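Betaine aldehyde dehydrogenase (Staphylococcus aureus subsp. aureus COL, PDB 4QTO) catalyses the NAD-dependent oxidation of betaine aldehyde to glycine betaine, as a member of the aldehyde dehydrogenase family. Local coordinates at residues Gln33-Trp41 / Lys227-Gly235; Pro170-Trp180 / Gly198-Thr209. All coordinates share one frame; numbering follows the deposited sequence.

Contact 1: residues Gln33-Trp41 / Lys227-Gly235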
loop_
_atom_site.group_PDB
_atom_site.type_symbol
_atom_site.label_atom_id
_atom_site.label_comp_id
_atom_site.label_asym_id
_atom_site.label_seq_id
_atom_site.Cartn_x
_atom_site.Cartn_y
_atom_site.Cartn_z
ATOM N N GLN A 33 1.127 9.032 -43.411
ATOM C CA GLN A 33 0.731 7.763 -44.005
ATOM C C GLN A 33 1.718 6.664 -43.645
ATOM O O GLN A 33 1.573 5.530 -44.099
ATOM C CB GLN A 33 0.713 7.903 -45.521
ATOM C CG GLN A 33 -0.345 8.858 -46.052
ATOM C CD GLN A 33 -0.281 8.980 -47.567
ATOM O OE1 GLN A 33 -1.224 8.594 -48.302
ATOM N NE2 GLN A 33 0.862 9.437 -48.059
ATOM N N ARG A 34 2.714 7.010 -42.838
ATOM C CA ARG A 34 3.835 6.133 -42.549
ATOM C C ARG A 34 3.950 5.569 -41.157
ATOM O O ARG A 34 3.227 5.934 -40.252
ATOM C CB ARG A 34 5.120 6.946 -42.835
ATOM C CG ARG A 34 5.308 7.317 -44.306
ATOM C CD ARG A 34 6.623 8.026 -44.473
ATOM N NE ARG A 34 6.933 8.220 -45.874
ATOM C CZ ARG A 34 8.154 8.518 -46.323
ATOM N NH1 ARG A 34 8.361 8.660 -47.628
ATOM N NH2 ARG A 34 9.177 8.652 -45.489
ATOM N N GLN A 35 4.837 4.585 -41.054
ATOM C CA GLN A 35 5.190 3.978 -39.776
ATOM C C GLN A 35 6.148 4.947 -39.082
ATOM O O GLN A 35 6.702 5.861 -39.724
ATOM C CB GLN A 35 5.917 2.655 -40.031
ATOM C CG GLN A 35 5.082 1.678 -40.823
ATOM C CD GLN A 35 5.743 0.334 -40.995
ATOM O OE1 GLN A 35 5.342 -0.631 -40.340
ATOM N NE2 GLN A 35 6.763 0.263 -41.847
ATOM N N TYR A 36 6.387 4.741 -37.786
ATOM C CA TYR A 36 7.315 5.568 -37.025
ATOM C C TYR A 36 8.304 4.656 -36.333
ATOM O O TYR A 36 7.934 3.938 -35.411
ATOM C CB TYR A 36 6.590 6.460 -36.012
ATOM C CG TYR A 36 7.475 7.488 -35.341
ATOM C CD1 TYR A 36 7.931 8.591 -36.031
ATOM C CD2 TYR A 36 7.838 7.356 -34.018
ATOM C CE1 TYR A 36 8.706 9.556 -35.405
ATOM C CE2 TYR A 36 8.612 8.320 -33.388
ATOM C CZ TYR A 36 9.038 9.414 -34.115
ATOM O OH TYR A 36 9.810 10.439 -33.549
ATOM N N ILE A 37 9.532 4.610 -36.832
ATOM C CA ILE A 37 10.519 3.696 -36.332
ATOM C C ILE A 37 11.812 4.426 -36.004
ATOM O O ILE A 37 12.401 5.124 -36.864
ATOM C CB ILE A 37 10.793 2.556 -37.360
ATOM C CG1 ILE A 37 9.488 1.850 -37.749
ATOM C CG2 ILE A 37 11.814 1.582 -36.789
ATOM C CD1 ILE A 37 9.637 0.729 -38.767
ATOM N N ASP A 38 12.250 4.309 -34.768
ATOM C CA ASP A 38 13.501 4.876 -34.342
ATOM C C ASP A 38 13.609 6.368 -34.673
ATOM O O ASP A 38 14.613 6.841 -35.266
ATOM C CB ASP A 38 14.667 4.077 -34.953
ATOM C CG ASP A 38 15.939 4.158 -34.119
ATOM O OD1 ASP A 38 15.912 4.649 -32.977
ATOM O OD2 ASP A 38 16.971 3.658 -34.603
ATOM N N GLY A 39 12.569 7.093 -34.298
ATOM C CA GLY A 39 12.519 8.547 -34.464
ATOM C C GLY A 39 12.255 9.080 -35.865
ATOM O O GLY A 39 12.402 10.302 -36.079
ATOM N N GLU A 40 11.903 8.222 -36.816
ATOM C CA GLU A 40 11.682 8.648 -38.186
ATOM C C GLU A 40 10.401 8.083 -38.749
ATOM O O GLU A 40 10.069 6.907 -38.481
ATOM C CB GLU A 40 12.831 8.159 -39.086
ATOM C CG GLU A 40 14.203 8.684 -38.672
ATOM C CD GLU A 40 14.351 10.201 -38.781
ATOM O OE1 GLU A 40 13.596 10.836 -39.565
ATOM O OE2 GLU A 40 15.277 10.759 -38.119
ATOM N N TRP A 41 9.704 8.901 -39.532
ATOM C CA TRP A 41 8.523 8.443 -40.268
ATOM C C TRP A 41 9.030 7.729 -41.523
ATOM O O TRP A 41 9.686 8.339 -42.378
ATOM C CB TRP A 41 7.599 9.605 -40.613
ATOM C CG TRP A 41 6.974 10.188 -39.387
ATOM C CD1 TRP A 41 7.417 11.259 -38.644
ATOM C CD2 TRP A 41 5.785 9.719 -38.747
ATOM N NE1 TRP A 41 6.575 11.478 -37.595
ATOM C CE2 TRP A 41 5.581 10.525 -37.602
ATOM C CE3 TRP A 41 4.901 8.653 -38.993
ATOM C CZ2 TRP A 41 4.482 10.325 -36.719
ATOM C CZ3 TRP A 41 3.796 8.469 -38.134
ATOM C CH2 TRP A 41 3.606 9.298 -37.012
ATOM N N LYS A 227 14.922 8.855 -29.073
ATOM C CA LYS A 227 14.844 8.051 -30.258
ATOM C C LYS A 227 14.771 6.561 -29.909
ATOM O O LYS A 227 15.614 6.066 -29.170
ATOM C CB LYS A 227 16.098 8.364 -31.070
ATOM C CG LYS A 227 16.164 7.767 -32.413
ATOM C CD LYS A 227 17.475 8.180 -33.079
ATOM C CE LYS A 227 17.578 7.554 -34.456
ATOM N NZ LYS A 227 18.881 7.865 -35.101
ATOM N N GLY A 228 13.760 5.874 -30.427
ATOM C CA GLY A 228 13.539 4.467 -30.174
ATOM C C GLY A 228 12.600 4.157 -29.019
ATOM O O GLY A 228 12.149 3.029 -28.876
ATOM N N THR A 229 12.287 5.158 -28.181
ATOM C CA THR A 229 11.393 4.932 -27.033
ATOM C C THR A 229 9.967 4.567 -27.461
ATOM O O THR A 229 9.304 3.752 -26.808
ATOM C CB THR A 229 11.311 6.200 -26.146
ATOM O OG1 THR A 229 12.623 6.498 -25.669
ATOM C CG2 THR A 229 10.425 5.980 -24.922
ATOM N N ILE A 230 9.504 5.198 -28.541
ATOM C CA ILE A 230 8.184 4.916 -29.099
ATOM C C ILE A 230 8.332 4.538 -30.567
ATOM O O ILE A 230 9.130 5.130 -31.307
ATOM C CB ILE A 230 7.182 6.077 -28.919
ATOM C CG1 ILE A 230 7.629 7.352 -29.643
ATOM C CG2 ILE A 230 6.962 6.331 -27.442
ATOM C CD1 ILE A 230 6.615 8.481 -29.580
ATOM N N ASN A 231 7.595 3.521 -31.000
ATOM C CA ASN A 231 7.620 3.085 -32.375
ATOM C C ASN A 231 6.218 2.594 -32.759
ATOM O O ASN A 231 5.503 1.984 -31.927
ATOM C CB ASN A 231 8.600 1.931 -32.600
ATOM C CG ASN A 231 9.994 2.206 -32.059
ATOM O OD1 ASN A 231 10.886 2.659 -32.792
ATOM N ND2 ASN A 231 10.179 1.969 -30.774
ATOM N N LEU A 232 5.848 2.859 -33.997
ATOM C CA LEU A 232 4.563 2.500 -34.568
ATOM C C LEU A 232 4.775 1.675 -35.828
ATOM O O LEU A 232 5.390 2.145 -36.801
ATOM C CB LEU A 232 3.781 3.791 -34.919
ATOM C CG LEU A 232 2.471 3.645 -35.706
ATOM C CD1 LEU A 232 1.445 2.858 -34.932
ATOM C CD2 LEU A 232 1.893 5.009 -36.113
ATOM N N ILE A 233 4.256 0.458 -35.815
ATOM C CA ILE A 233 4.254 -0.423 -36.974
ATOM C C ILE A 233 2.831 -0.459 -37.495
ATOM O O ILE A 233 1.876 -0.488 -36.703
ATOM C CB ILE A 233 4.697 -1.834 -36.560
ATOM C CG1 ILE A 233 6.171 -1.827 -36.162
ATOM C CG2 ILE A 233 4.457 -2.846 -37.679
ATOM C CD1 ILE A 233 7.145 -1.449 -37.235
ATOM N N LEU A 234 2.672 -0.494 -38.810
ATOM C CA LEU A 234 1.365 -0.539 -39.408
ATOM C C LEU A 234 1.297 -1.787 -40.270
ATOM O O LEU A 234 2.187 -2.018 -41.091
ATOM C CB LEU A 234 1.108 0.678 -40.279
ATOM C CG LEU A 234 1.129 2.051 -39.593
ATOM C CD1 LEU A 234 1.026 3.184 -40.599
ATOM C CD2 LEU A 234 0.032 2.185 -38.557
ATOM N N GLY A 235 0.258 -2.552 -40.098
ATOM C CA GLY A 235 0.112 -3.701 -40.974
ATOM C C GLY A 235 -0.656 -4.858 -40.431
ATOM O O GLY A 235 -1.117 -4.830 -39.322
HETATM O O HOH W 1 11.382 6.666 -31.713
#
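Gln35 sets its CG beside its own backbone N (chi1 -59°) and continues extended, carrying OE1 along the 227-235 backbone to the N-H of Leu234. Asn231 turns the same way at its first torsion and brings OD1 to the N-H of Asp38. The two amides thus bracket a single antiparallel hydrogen-bonded pair: Tyr36 N donates to Leu232 O at 3.0 Å, and Leu232 N to Tyr36 O at 2.7 Å.

Leu234 N lies 3.1 Å from Gln35 OE1 and Asp38 N 2.9 Å from Asn231 OD1, and both N-H groups point almost straight at their oxygen. At the acceptor they differ: the C=O...N angle is 121° for Gln35 OE1, in the carbonyl plane on a lone pair, and 161° for Asn231 OD1, nearly end-on. The nitrogen ends are held as well, Gln35 NE2 by Asp71 and Asn231 ND2 by Gly228 O and Leu201 O, which fixes the rotation of both groups.

The ring of Tyr36 lays CE2 4.0 Å from Ile230 CG1, while its OH bonds to Glu221, which also accepts from Trp41 NE1. Near Gln35, Ile37 CD1 meets Ile233 CD1 at 3.6 Å.

A type I' turn from Ile37 to Glu40 carries Asp38 to Lys227, whose extended methylenes pass across the aspartate. The charged atoms Asp38 OD2 and Lys227 NZ stay 4.6 Å apart, and the salt bridge of Asp38 goes to Arg81. A water accepts from Gly228 N and donates to Ile230 O.

The N-terminal hairpin is thereby attached to strand 230-232, which pairs on its other side with 200-204 of the Rossmann-type sheet and rests Leu232 on helix 211-223. With a single backbone bridge, the side-chain amides stand in for bonds a longer ladder would give.

Contact 2: residues Pro170-Trp180 / Gly198-Thr209; sequences PVGVVTQITPW and GCSLVMKPSEIT
Gln176 and Met203 lie as neighbours on one face of the parallel strands 173-177 and 200-204, their side chains set at a slant to each other. Met203 bends at its last torsion (chi3 -75°), which brings CE to 3.5 Å from Gln176 OE1; Leu201 CD1 also approaches that oxygen, at 3.7 Å. OE1 is therefore buried among hydrocarbon groups and has no polar partner in the model, whereas NE2 of the same amide bonds to Tyr500 OH. Thr178 runs at about a right angle to Met203, its CG2 4.1 Å from CE.

Six backbone hydrogen bonds, from Ser200 N to Gly172 O through to Thr178 N to Lys204 O, fix the register. At the start of the ladder, Cys199 SG packs against Val171 CG1 (3.7 Å) and Val174 CG2 (4.0 Å). Beyond its far end direct backbone bonding stops, though the chains stay close, and a water donating to Pro179 O and accepting from Ser206 N links them. There Trp180 lies alongside Ile208, pointing the same way, and Ser206 OG sits at the edge of its indole, near the ring plane.

These strands and helix 183-197 form a beta-alpha-beta unit of the Rossmann-type domain. On the face bearing Val202, Ile177 and Lys204 lies helix 237-246, with helix 69-85 over Ser200 and Val173, while strand 252-256 continues the sheet beyond 173-177.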
loop_
_atom_site.group_PDB
_atom_site.type_symbol
_atom_site.label_atom_id
_atom_site.label_comp_id
_atom_site.label_asym_id
_atom_site.label_seq_id
_atom_site.Cartn_x
_atom_site.Cartn_y
_atom_site.Cartn_z
ATOM N N PRO A 170 11.196 -0.358 -14.830
ATOM C CA PRO A 170 10.359 -0.624 -16.026
ATOM C C PRO A 170 10.611 -2.071 -16.480
ATOM O O PRO A 170 11.755 -2.547 -16.485
ATOM C CB PRO A 170 10.855 0.377 -17.061
ATOM C CG PRO A 170 12.142 0.907 -16.522
ATOM C CD PRO A 170 12.132 0.766 -15.046
ATOM N N VAL A 171 9.564 -2.721 -16.953
ATOM C CA VAL A 171 9.663 -4.138 -17.384
ATOM C C VAL A 171 10.663 -4.298 -18.527
ATOM O O VAL A 171 11.347 -5.321 -18.622
ATOM C CB VAL A 171 8.259 -4.734 -17.658
ATOM C CG1 VAL A 171 7.624 -4.132 -18.894
ATOM C CG2 VAL A 171 8.312 -6.255 -17.755
ATOM N N GLY A 172 10.741 -3.303 -19.415
ATOM C CA GLY A 172 11.705 -3.274 -20.485
ATOM C C GLY A 172 11.065 -2.849 -21.784
ATOM O O GLY A 172 10.469 -1.784 -21.871
ATOM N N VAL A 173 11.237 -3.683 -22.791
ATOM C CA VAL A 173 10.701 -3.459 -24.111
ATOM C C VAL A 173 9.327 -4.120 -24.179
ATOM O O VAL A 173 9.191 -5.323 -23.873
ATOM C CB VAL A 173 11.633 -4.072 -25.163
ATOM C CG1 VAL A 173 10.978 -4.073 -26.542
ATOM C CG2 VAL A 173 12.957 -3.346 -25.209
ATOM N N VAL A 174 8.316 -3.361 -24.609
ATOM C CA VAL A 174 6.968 -3.884 -24.669
ATOM C C VAL A 174 6.385 -3.765 -26.070
ATOM O O VAL A 174 6.588 -2.739 -26.735
ATOM C CB VAL A 174 6.018 -3.120 -23.726
ATOM C CG1 VAL A 174 4.637 -3.777 -23.728
ATOM C CG2 VAL A 174 6.599 -3.060 -22.317
ATOM N N THR A 175 5.684 -4.806 -26.509
ATOM C CA THR A 175 4.961 -4.776 -27.785
ATOM C C THR A 175 3.475 -4.661 -27.413
ATOM O O THR A 175 2.986 -5.269 -26.442
ATOM C CB THR A 175 5.270 -5.926 -28.715
ATOM O OG1 THR A 175 5.005 -7.146 -28.054
ATOM C CG2 THR A 175 6.724 -5.851 -29.172
ATOM N N GLN A 176 2.754 -3.861 -28.189
ATOM C CA GLN A 176 1.391 -3.488 -27.866
ATOM C C GLN A 176 0.554 -3.608 -29.135
ATOM O O GLN A 176 0.868 -2.960 -30.133
ATOM C CB GLN A 176 1.358 -2.067 -27.310
ATOM C CG GLN A 176 2.185 -1.907 -26.032
ATOM C CD GLN A 176 2.310 -0.485 -25.543
ATOM O OE1 GLN A 176 2.383 0.453 -26.319
ATOM N NE2 GLN A 176 2.360 -0.338 -24.226
ATOM N N ILE A 177 -0.497 -4.408 -29.079
ATOM C CA ILE A 177 -1.352 -4.700 -30.268
ATOM C C ILE A 177 -2.778 -4.380 -29.869
ATOM O O ILE A 177 -3.296 -4.920 -28.891
ATOM C CB ILE A 177 -1.197 -6.165 -30.706
ATOM C CG1 ILE A 177 0.259 -6.427 -31.113
ATOM C CG2 ILE A 177 -2.160 -6.477 -31.822
ATOM C CD1 ILE A 177 0.592 -7.900 -31.292
ATOM N N THR A 178 -3.388 -3.424 -30.579
ATOM C CA THR A 178 -4.695 -2.907 -30.238
ATOM C C THR A 178 -5.789 -3.284 -31.246
ATOM O O THR A 178 -5.498 -3.638 -32.403
ATOM C CB THR A 178 -4.617 -1.375 -30.083
ATOM O OG1 THR A 178 -3.934 -0.844 -31.221
ATOM C CG2 THR A 178 -3.814 -0.999 -28.862
ATOM N N PRO A 179 -7.055 -3.214 -30.811
ATOM C CA PRO A 179 -8.205 -3.646 -31.633
ATOM C C PRO A 179 -8.841 -2.527 -32.430
ATOM O O PRO A 179 -8.532 -1.335 -32.246
ATOM C CB PRO A 179 -9.184 -4.146 -30.563
ATOM C CG PRO A 179 -8.990 -3.181 -29.497
ATOM C CD PRO A 179 -7.515 -2.883 -29.452
ATOM N N TRP A 180 -9.754 -2.908 -33.305
ATOM C CA TRP A 180 -10.417 -1.958 -34.148
ATOM C C TRP A 180 -11.620 -1.235 -33.578
ATOM O O TRP A 180 -12.070 -0.252 -34.159
ATOM C CB TRP A 180 -10.844 -2.637 -35.471
ATOM C CG TRP A 180 -11.608 -3.915 -35.310
ATOM C CD1 TRP A 180 -11.129 -5.188 -35.453
ATOM C CD2 TRP A 180 -13.000 -4.050 -34.964
ATOM N NE1 TRP A 180 -12.132 -6.114 -35.228
ATOM C CE2 TRP A 180 -13.289 -5.433 -34.933
ATOM C CE3 TRP A 180 -14.022 -3.141 -34.703
ATOM C CZ2 TRP A 180 -14.554 -5.916 -34.666
ATOM C CZ3 TRP A 180 -15.288 -3.634 -34.431
ATOM C CH2 TRP A 180 -15.532 -5.004 -34.401
ATOM N N GLY A 198 8.810 4.194 -17.798
ATOM C CA GLY A 198 10.126 4.237 -18.426
ATOM C C GLY A 198 10.423 3.117 -19.407
ATOM O O GLY A 198 11.599 2.941 -19.793
ATOM N N CYS A 199 9.395 2.404 -19.874
ATOM C CA CYS A 199 9.606 1.384 -20.892
ATOM C C CYS A 199 9.828 1.983 -22.276
ATOM O O CYS A 199 9.597 3.169 -22.494
ATOM C CB CYS A 199 8.358 0.495 -20.990
ATOM S SG CYS A 199 7.994 -0.491 -19.533
ATOM N N SER A 200 10.295 1.137 -23.212
ATOM C CA SER A 200 10.285 1.486 -24.630
ATOM C C SER A 200 9.166 0.631 -25.211
ATOM O O SER A 200 8.974 -0.513 -24.783
ATOM C CB SER A 200 11.587 1.131 -25.332
ATOM O OG SER A 200 12.638 1.938 -24.870
ATOM N N LEU A 201 8.462 1.138 -26.216
ATOM C CA LEU A 201 7.329 0.418 -26.776
ATOM C C LEU A 201 7.298 0.379 -28.284
ATOM O O LEU A 201 7.824 1.254 -28.960
ATOM C CB LEU A 201 6.020 1.041 -26.259
ATOM C CG LEU A 201 5.699 2.497 -26.657
ATOM C CD1 LEU A 201 4.922 2.516 -27.967
ATOM C CD2 LEU A 201 4.858 3.201 -25.582
ATOM N N VAL A 202 6.674 -0.680 -28.776
ATOM C CA VAL A 202 6.374 -0.845 -30.203
ATOM C C VAL A 202 4.898 -1.175 -30.284
ATOM O O VAL A 202 4.452 -2.226 -29.780
ATOM C CB VAL A 202 7.200 -1.950 -30.887
ATOM C CG1 VAL A 202 6.871 -1.998 -32.392
ATOM C CG2 VAL A 202 8.692 -1.752 -30.694
ATOM N N MET A 203 4.123 -0.298 -30.920
ATOM C CA MET A 203 2.683 -0.479 -31.038
ATOM C C MET A 203 2.252 -0.739 -32.449
ATOM O O MET A 203 2.821 -0.159 -33.389
ATOM C CB MET A 203 1.954 0.780 -30.546
ATOM C CG MET A 203 0.449 0.713 -30.749
ATOM S SD MET A 203 -0.534 1.927 -29.827
ATOM C CE MET A 203 -0.436 1.201 -28.202
ATOM N N LYS A 204 1.273 -1.635 -32.612
ATOM C CA LYS A 204 0.677 -1.914 -33.920
ATOM C C LYS A 204 -0.823 -1.875 -33.763
ATOM O O LYS A 204 -1.391 -2.733 -33.088
ATOM C CB LYS A 204 1.084 -3.273 -34.491
ATOM C CG LYS A 204 0.573 -3.488 -35.928
ATOM C CD LYS A 204 0.490 -4.943 -36.312
ATOM C CE LYS A 204 -0.845 -5.551 -35.937
ATOM N NZ LYS A 204 -1.989 -5.024 -36.760
ATOM N N PRO A 205 -1.488 -0.875 -34.368
ATOM C CA PRO A 205 -2.956 -0.825 -34.297
ATOM C C PRO A 205 -3.577 -1.815 -35.266
ATOM O O PRO A 205 -2.873 -2.400 -36.112
ATOM C CB PRO A 205 -3.274 0.611 -34.704
ATOM C CG PRO A 205 -2.169 0.953 -35.666
ATOM C CD PRO A 205 -0.946 0.250 -35.150
ATOM N N SER A 206 -4.886 -2.018 -35.154
ATOM C CA SER A 206 -5.585 -2.899 -36.052
ATOM C C SER A 206 -5.331 -2.414 -37.472
ATOM O O SER A 206 -5.373 -1.203 -37.745
ATOM C CB SER A 206 -7.078 -2.882 -35.789
ATOM O OG SER A 206 -7.726 -3.699 -36.765
ATOM N N GLU A 207 -5.095 -3.347 -38.380
ATOM C CA GLU A 207 -4.769 -3.003 -39.752
ATOM C C GLU A 207 -5.874 -2.194 -40.409
ATOM O O GLU A 207 -5.610 -1.400 -41.289
ATOM C CB GLU A 207 -4.427 -4.271 -40.572
ATOM C CG GLU A 207 -5.550 -5.254 -40.744
ATOM C CD GLU A 207 -5.718 -6.213 -39.589
ATOM O OE1 GLU A 207 -5.060 -6.067 -38.514
ATOM O OE2 GLU A 207 -6.536 -7.140 -39.780
ATOM N N ILE A 208 -7.113 -2.367 -39.967
ATOM C CA ILE A 208 -8.219 -1.662 -40.589
ATOM C C ILE A 208 -8.570 -0.288 -40.005
ATOM O O ILE A 208 -9.333 0.453 -40.609
ATOM C CB ILE A 208 -9.506 -2.529 -40.652
ATOM C CG1 ILE A 208 -9.911 -3.055 -39.285
ATOM C CG2 ILE A 208 -9.303 -3.716 -41.596
ATOM C CD1 ILE A 208 -11.291 -3.700 -39.292
ATOM N N THR A 209 -7.995 0.041 -38.843
ATOM C CA THR A 209 -8.282 1.326 -38.149
ATOM C C THR A 209 -7.027 1.980 -37.561
ATOM O O THR A 209 -6.864 2.064 -36.351
ATOM C CB THR A 209 -9.259 1.092 -36.985
ATOM O OG1 THR A 209 -8.683 0.127 -36.067
ATOM C CG2 THR A 209 -10.610 0.609 -37.484
HETATM O O HOH W 2 -3.435 -4.635 -33.951
HETATM O O HOH W 3 -6.410 -0.221 -33.488
#

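In the fold
Contact 2 is nested within the chain loop that contact 1 closes, and their centres lie about 11 Å apart. Strands 200-204 and 230-232 are sheet neighbours: Thr229 O is 2.8 Å from Leu201 N, probably hydrogen-bonded, and Gly235 O is 2.7 Å from Lys204 NZ, also a probable bond. The lateral order is strand 173-177, 200-204, 230-232, then the hairpin 35-42 bridged to the last. Separate bound PEG molecules lie about 3 Å from the side chains of Trp41 and Pro179; the Pro179 end of contact 2 probably faces the active site. By analogy with other family members, the loop after strand 200-204 probably lines the NAD site, although no cofactor is bound here.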